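Local coordinates for protein 2-methyl-aconitate isomerase (PDB 5K87) that catalyses the cis-trans isomerization of 2-methyl-aconitate in the 2-methylcitrate cycle of propionate breakdown, working as a homodimer, at residues D307-A321 against A345-S359. The protein carries 1 engineered substitution. Numbering follows the deposited sequence.
Sequences DLLVRALSMGKLHHA and AGGGEKEAVRFGHPS
Pro-358 is the main bump of this contact. Its ring sits in a hollow walled by the Arg-311 side chain and the backbone carbonyls of His-319, His-320 and Ala-321. Pro-358 CG lies 3.8 Å from Arg-311 NE, and the two side chains run past each other in opposite directions. The guanidinium lays one face over the His-357–Pro-358 peptide, with Pro-358 N over its centre. A bend at chi2 (58°) folds the arginine back over this peptide. With alanine at Arg-311, the proline ring would probably lose one wall and the carbonyl of Glu-240 its NE partner. Next to the proline, Ser-359 OG donates to His-320 O (2.7 Å) from above the carbonyl plane.

Gly-356 lies against Leu-309, where a CB would come too close to CD2. Its N bonds to Leu-308 O, and its O accepts from Val-310 N, in parallel pairing. On the other face, Leu-308 CD2 reaches Phe-355 CB (3.6 Å) and Val-353 CB. Asp-307 grips Arg-354 twice: its N donates to the carbonyl, and the anti lone pair of Asp-307 OD2 takes Arg-354 N (2.9 Å).

Ser-314 ends its strand, and His-319 follows the turn back beside Ala-312; both bind substrate. His-319 NE2 bonds a malonate. Strand 308-314 thus runs between 283-288 and 352-357, with 360-371 beyond the latter. Helix 324-334 packs on Val-310, Val-353 and Phe-355.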
loop_
_atom_site.group_PDB
_atom_site.type_symbol
_atom_site.label_atom_id
_atom_site.label_comp_id
_atom_site.label_asym_id
_atom_site.label_seq_id
_atom_site.Cartn_x
_atom_site.Cartn_y
_atom_site.Cartn_z
ATOM N N ASP A 307 -8.897 10.823 -27.433
ATOM C CA ASP A 307 -8.745 12.125 -28.063
ATOM C C ASP A 307 -7.369 12.730 -27.797
ATOM O O ASP A 307 -6.915 13.601 -28.540
ATOM C CB ASP A 307 -9.833 13.079 -27.570
ATOM C CG ASP A 307 -11.216 12.613 -27.945
ATOM O OD1 ASP A 307 -11.518 12.589 -29.159
ATOM O OD2 ASP A 307 -12.003 12.273 -27.042
ATOM N N LEU A 308 -6.714 12.291 -26.724
ATOM C CA LEU A 308 -5.375 12.770 -26.372
ATOM C C LEU A 308 -4.806 11.882 -25.272
ATOM O O LEU A 308 -5.514 11.044 -24.710
ATOM C CB LEU A 308 -5.394 14.238 -25.910
ATOM C CG LEU A 308 -5.950 14.518 -24.510
ATOM C CD1 LEU A 308 -5.495 15.888 -24.046
ATOM C CD2 LEU A 308 -7.470 14.435 -24.463
ATOM N N LEU A 309 -3.524 12.064 -24.984
ATOM C CA LEU A 309 -2.856 11.402 -23.869
ATOM C C LEU A 309 -2.544 12.433 -22.805
ATOM O O LEU A 309 -2.108 13.545 -23.118
ATOM C CB LEU A 309 -1.544 10.792 -24.339
ATOM C CG LEU A 309 -1.680 9.805 -25.492
ATOM C CD1 LEU A 309 -0.325 9.211 -25.811
ATOM C CD2 LEU A 309 -2.693 8.718 -25.187
ATOM N N VAL A 310 -2.765 12.071 -21.540
ATOM C CA VAL A 310 -2.346 12.917 -20.431
ATOM C C VAL A 310 -1.735 12.071 -19.333
ATOM O O VAL A 310 -2.306 11.055 -18.926
ATOM C CB VAL A 310 -3.510 13.735 -19.821
ATOM C CG1 VAL A 310 -2.955 14.750 -18.822
ATOM C CG2 VAL A 310 -4.334 14.446 -20.900
ATOM N N ARG A 311 -0.568 12.497 -18.865
ATOM C CA ARG A 311 0.091 11.906 -17.705
ATOM C C ARG A 311 0.225 13.015 -16.679
ATOM O O ARG A 311 0.536 14.148 -17.037
ATOM C CB ARG A 311 1.474 11.404 -18.096
ATOM C CG ARG A 311 1.545 9.920 -18.391
ATOM C CD ARG A 311 0.608 9.466 -19.494
ATOM N NE ARG A 311 0.899 8.080 -19.842
ATOM C CZ ARG A 311 0.106 7.295 -20.565
ATOM N NH1 ARG A 311 -1.042 7.745 -21.053
ATOM N NH2 ARG A 311 0.480 6.055 -20.814
ATOM N N ALA A 312 -0.001 12.720 -15.403
ATOM C CA ALA A 312 0.129 13.750 -14.379
ATOM C C ALA A 312 0.977 13.266 -13.223
ATOM O O ALA A 312 1.061 12.062 -12.963
ATOM C CB ALA A 312 -1.233 14.180 -13.877
ATOM N N LEU A 313 1.606 14.205 -12.529
ATOM C CA LEU A 313 2.308 13.891 -11.293
ATOM C C LEU A 313 1.483 14.313 -10.100
ATOM O O LEU A 313 0.724 15.279 -10.165
ATOM C CB LEU A 313 3.671 14.595 -11.233
ATOM C CG LEU A 313 4.801 13.935 -12.017
ATOM C CD1 LEU A 313 4.700 14.277 -13.498
ATOM C CD2 LEU A 313 6.156 14.355 -11.451
ATOM N N SER A 314 1.630 13.576 -9.009
ATOM C CA SER A 314 1.034 13.985 -7.747
ATOM C C SER A 314 2.031 13.709 -6.645
ATOM O O SER A 314 2.573 12.609 -6.552
ATOM C CB SER A 314 -0.274 13.245 -7.488
ATOM O OG SER A 314 -0.955 13.803 -6.373
ATOM N N MET A 315 2.292 14.724 -5.836
ATOM C CA MET A 315 3.222 14.593 -4.716
ATOM C C MET A 315 4.585 14.054 -5.157
ATOM O O MET A 315 5.201 13.265 -4.443
ATOM C CB MET A 315 2.618 13.728 -3.595
ATOM C CG MET A 315 1.210 14.170 -3.155
ATOM S SD MET A 315 1.115 15.870 -2.566
ATOM C CE MET A 315 2.001 15.713 -1.005
ATOM N N GLY A 316 5.036 14.457 -6.342
ATOM C CA GLY A 316 6.379 14.156 -6.792
ATOM C C GLY A 316 6.563 12.837 -7.520
ATOM O O GLY A 316 7.698 12.417 -7.764
ATOM N N LYS A 317 5.469 12.174 -7.878
ATOM C CA LYS A 317 5.552 10.927 -8.628
ATOM C C LYS A 317 4.537 10.931 -9.748
ATOM O O LYS A 317 3.472 11.521 -9.607
ATOM C CB LYS A 317 5.257 9.737 -7.713
ATOM C CG LYS A 317 6.308 9.492 -6.639
ATOM C CD LYS A 317 7.573 8.913 -7.240
ATOM C CE LYS A 317 8.686 8.837 -6.201
ATOM N NZ LYS A 317 8.304 7.964 -5.055
ATOM N N LEU A 318 4.852 10.270 -10.857
ATOM C CA LEU A 318 3.847 10.031 -11.881
ATOM C C LEU A 318 2.697 9.225 -11.280
ATOM O O LEU A 318 2.910 8.168 -10.683
ATOM C CB LEU A 318 4.448 9.279 -13.073
ATOM C CG LEU A 318 3.499 9.217 -14.268
ATOM C CD1 LEU A 318 3.478 10.567 -14.976
ATOM C CD2 LEU A 318 3.885 8.107 -15.237
ATOM N N HIS A 319 1.487 9.738 -11.447
ATOM C CA HIS A 319 0.287 9.115 -10.922
ATOM C C HIS A 319 -0.064 7.860 -11.714
ATOM O O HIS A 319 0.092 7.813 -12.934
ATOM C CB HIS A 319 -0.854 10.129 -10.964
ATOM C CG HIS A 319 -2.071 9.718 -10.207
ATOM N ND1 HIS A 319 -3.045 8.900 -10.754
ATOM C CD2 HIS A 319 -2.504 10.030 -8.964
ATOM C CE1 HIS A 319 -4.005 8.720 -9.875
ATOM N NE2 HIS A 319 -3.700 9.392 -8.771
ATOM N N HIS A 320 -0.567 6.846 -11.013
ATOM C CA HIS A 320 -0.810 5.542 -11.620
ATOM C C HIS A 320 -1.968 5.552 -12.612
ATOM O O HIS A 320 -2.072 4.670 -13.469
ATOM C CB HIS A 320 -1.039 4.486 -10.535
ATOM C CG HIS A 320 -2.367 4.587 -9.849
ATOM N ND1 HIS A 320 -3.358 3.646 -10.021
ATOM C CD2 HIS A 320 -2.868 5.507 -8.988
ATOM C CE1 HIS A 320 -4.409 3.978 -9.292
ATOM N NE2 HIS A 320 -4.142 5.106 -8.660
ATOM N N ALA A 321 -2.848 6.540 -12.498
ATOM C CA ALA A 321 -4.013 6.630 -13.373
ATOM C C ALA A 321 -4.232 8.113 -13.665
ATOM O O ALA A 321 -3.395 8.733 -14.313
ATOM C CB ALA A 321 -5.225 5.968 -12.728
ATOM N N ALA A 345 -5.871 17.582 -28.460
ATOM C CA ALA A 345 -7.086 16.861 -28.827
ATOM C C ALA A 345 -7.640 17.272 -30.193
ATOM O O ALA A 345 -8.741 16.866 -30.568
ATOM C CB ALA A 345 -8.152 17.021 -27.747
ATOM N N GLY A 346 -6.877 18.068 -30.934
ATOM C CA GLY A 346 -7.246 18.393 -32.305
ATOM C C GLY A 346 -7.876 19.757 -32.515
ATOM O O GLY A 346 -8.196 20.130 -33.648
ATOM N N GLY A 347 -8.067 20.507 -31.436
ATOM C CA GLY A 347 -8.586 21.857 -31.534
ATOM C C GLY A 347 -10.092 21.920 -31.688
ATOM O O GLY A 347 -10.751 20.902 -31.876
ATOM N N GLY A 348 -10.634 23.129 -31.591
ATOM C CA GLY A 348 -12.060 23.355 -31.752
ATOM C C GLY A 348 -12.840 23.168 -30.466
ATOM O O GLY A 348 -12.314 22.671 -29.465
ATOM N N GLU A 349 -14.105 23.568 -30.479
ATOM C CA GLU A 349 -14.981 23.331 -29.342
ATOM C C GLU A 349 -15.139 21.829 -29.105
ATOM O O GLU A 349 -15.162 21.037 -30.049
ATOM C CB GLU A 349 -16.331 24.017 -29.559
ATOM C CG GLU A 349 -16.223 25.537 -29.584
ATOM C CD GLU A 349 -17.555 26.210 -29.846
ATOM O OE1 GLU A 349 -18.448 26.120 -28.979
ATOM O OE2 GLU A 349 -17.712 26.828 -30.918
ATOM N N LYS A 350 -15.198 21.442 -27.833
ATOM C CA LYS A 350 -15.222 20.033 -27.436
ATOM C C LYS A 350 -16.044 19.846 -26.179
ATOM O O LYS A 350 -15.654 20.308 -25.103
ATOM C CB LYS A 350 -13.806 19.522 -27.171
ATOM C CG LYS A 350 -12.948 19.448 -28.398
ATOM C CD LYS A 350 -11.584 18.906 -28.091
ATOM C CE LYS A 350 -10.745 18.913 -29.345
ATOM N NZ LYS A 350 -11.392 18.113 -30.423
ATOM N N GLU A 351 -17.163 19.143 -26.294
ATOM C CA GLU A 351 -18.017 18.943 -25.127
ATOM C C GLU A 351 -17.528 17.826 -24.212
ATOM O O GLU A 351 -17.985 17.712 -23.077
ATOM C CB GLU A 351 -19.482 18.735 -25.526
ATOM C CG GLU A 351 -19.759 17.531 -26.396
ATOM C CD GLU A 351 -21.195 17.516 -26.892
ATOM O OE1 GLU A 351 -21.859 18.573 -26.821
ATOM O OE2 GLU A 351 -21.662 16.451 -27.347
ATOM N N ALA A 352 -16.599 17.016 -24.698
ATOM C CA ALA A 352 -16.011 15.963 -23.880
ATOM C C ALA A 352 -14.740 15.486 -24.538
ATOM O O ALA A 352 -14.550 15.677 -25.746
ATOM C CB ALA A 352 -16.976 14.794 -23.724
ATOM N N VAL A 353 -13.866 14.872 -23.748
ATOM C CA VAL A 353 -12.725 14.143 -24.276
ATOM C C VAL A 353 -12.537 12.860 -23.502
ATOM O O VAL A 353 -12.831 12.786 -22.299
ATOM C CB VAL A 353 -11.393 14.944 -24.213
ATOM C CG1 VAL A 353 -11.362 16.044 -25.274
ATOM C CG2 VAL A 353 -11.127 15.487 -22.802
ATOM N N ARG A 354 -12.048 11.844 -24.196
ATOM C CA ARG A 354 -11.544 10.651 -23.549
ATOM C C ARG A 354 -10.041 10.721 -23.660
ATOM O O ARG A 354 -9.496 10.810 -24.765
ATOM C CB ARG A 354 -12.064 9.386 -24.234
ATOM C CG ARG A 354 -11.657 8.111 -23.514
ATOM C CD ARG A 354 -12.289 6.868 -24.134
ATOM N NE ARG A 354 -13.710 6.759 -23.821
ATOM C CZ ARG A 354 -14.184 6.293 -22.670
ATOM N NH1 ARG A 354 -13.348 5.894 -21.717
ATOM N NH2 ARG A 354 -15.495 6.227 -22.469
ATOM N N PHE A 355 -9.355 10.698 -22.525
ATOM C CA PHE A 355 -7.907 10.757 -22.559
ATOM C C PHE A 355 -7.293 9.452 -22.070
ATOM O O PHE A 355 -7.894 8.716 -21.273
ATOM C CB PHE A 355 -7.369 11.969 -21.785
ATOM C CG PHE A 355 -7.701 11.959 -20.314
ATOM C CD1 PHE A 355 -6.863 11.329 -19.399
ATOM C CD2 PHE A 355 -8.843 12.582 -19.841
ATOM C CE1 PHE A 355 -7.168 11.324 -18.038
ATOM C CE2 PHE A 355 -9.150 12.578 -18.485
ATOM C CZ PHE A 355 -8.312 11.945 -17.579
ATOM N N GLY A 356 -6.095 9.168 -22.561
ATOM C CA GLY A 356 -5.353 8.007 -22.130
ATOM C C GLY A 356 -4.347 8.356 -21.053
ATOM O O GLY A 356 -3.497 9.225 -21.237
ATOM N N HIS A 357 -4.455 7.650 -19.930
ATOM C CA HIS A 357 -3.540 7.772 -18.802
ATOM C C HIS A 357 -2.830 6.414 -18.609
ATOM O O HIS A 357 -3.074 5.479 -19.371
ATOM C CB HIS A 357 -4.308 8.238 -17.552
ATOM C CG HIS A 357 -5.456 7.363 -17.168
ATOM N ND1 HIS A 357 -5.295 6.122 -16.581
ATOM C CD2 HIS A 357 -6.792 7.570 -17.256
ATOM C CE1 HIS A 357 -6.486 5.605 -16.336
ATOM N NE2 HIS A 357 -7.410 6.460 -16.734
ATOM N N PRO A 358 -1.917 6.292 -17.628
ATOM C CA PRO A 358 -1.167 5.029 -17.574
ATOM C C PRO A 358 -2.005 3.768 -17.391
ATOM O O PRO A 358 -1.579 2.712 -17.850
ATOM C CB PRO A 358 -0.221 5.249 -16.391
ATOM C CG PRO A 358 0.050 6.709 -16.447
ATOM C CD PRO A 358 -1.301 7.308 -16.757
ATOM N N SER A 359 -3.171 3.870 -16.765
ATOM C CA SER A 359 -3.987 2.685 -16.501
ATOM C C SER A 359 -5.082 2.423 -17.536
ATOM O O SER A 359 -5.836 1.460 -17.389
ATOM C CB SER A 359 -4.625 2.771 -15.107
ATOM O OG SER A 359 -3.652 2.598 -14.090
HETATM O O HOH W 1 -7.898 13.824 -31.105
HETATM O O HOH W 2 -11.108 15.028 -30.081
HETATM O O HOH W 3 -3.275 1.453 -11.601
#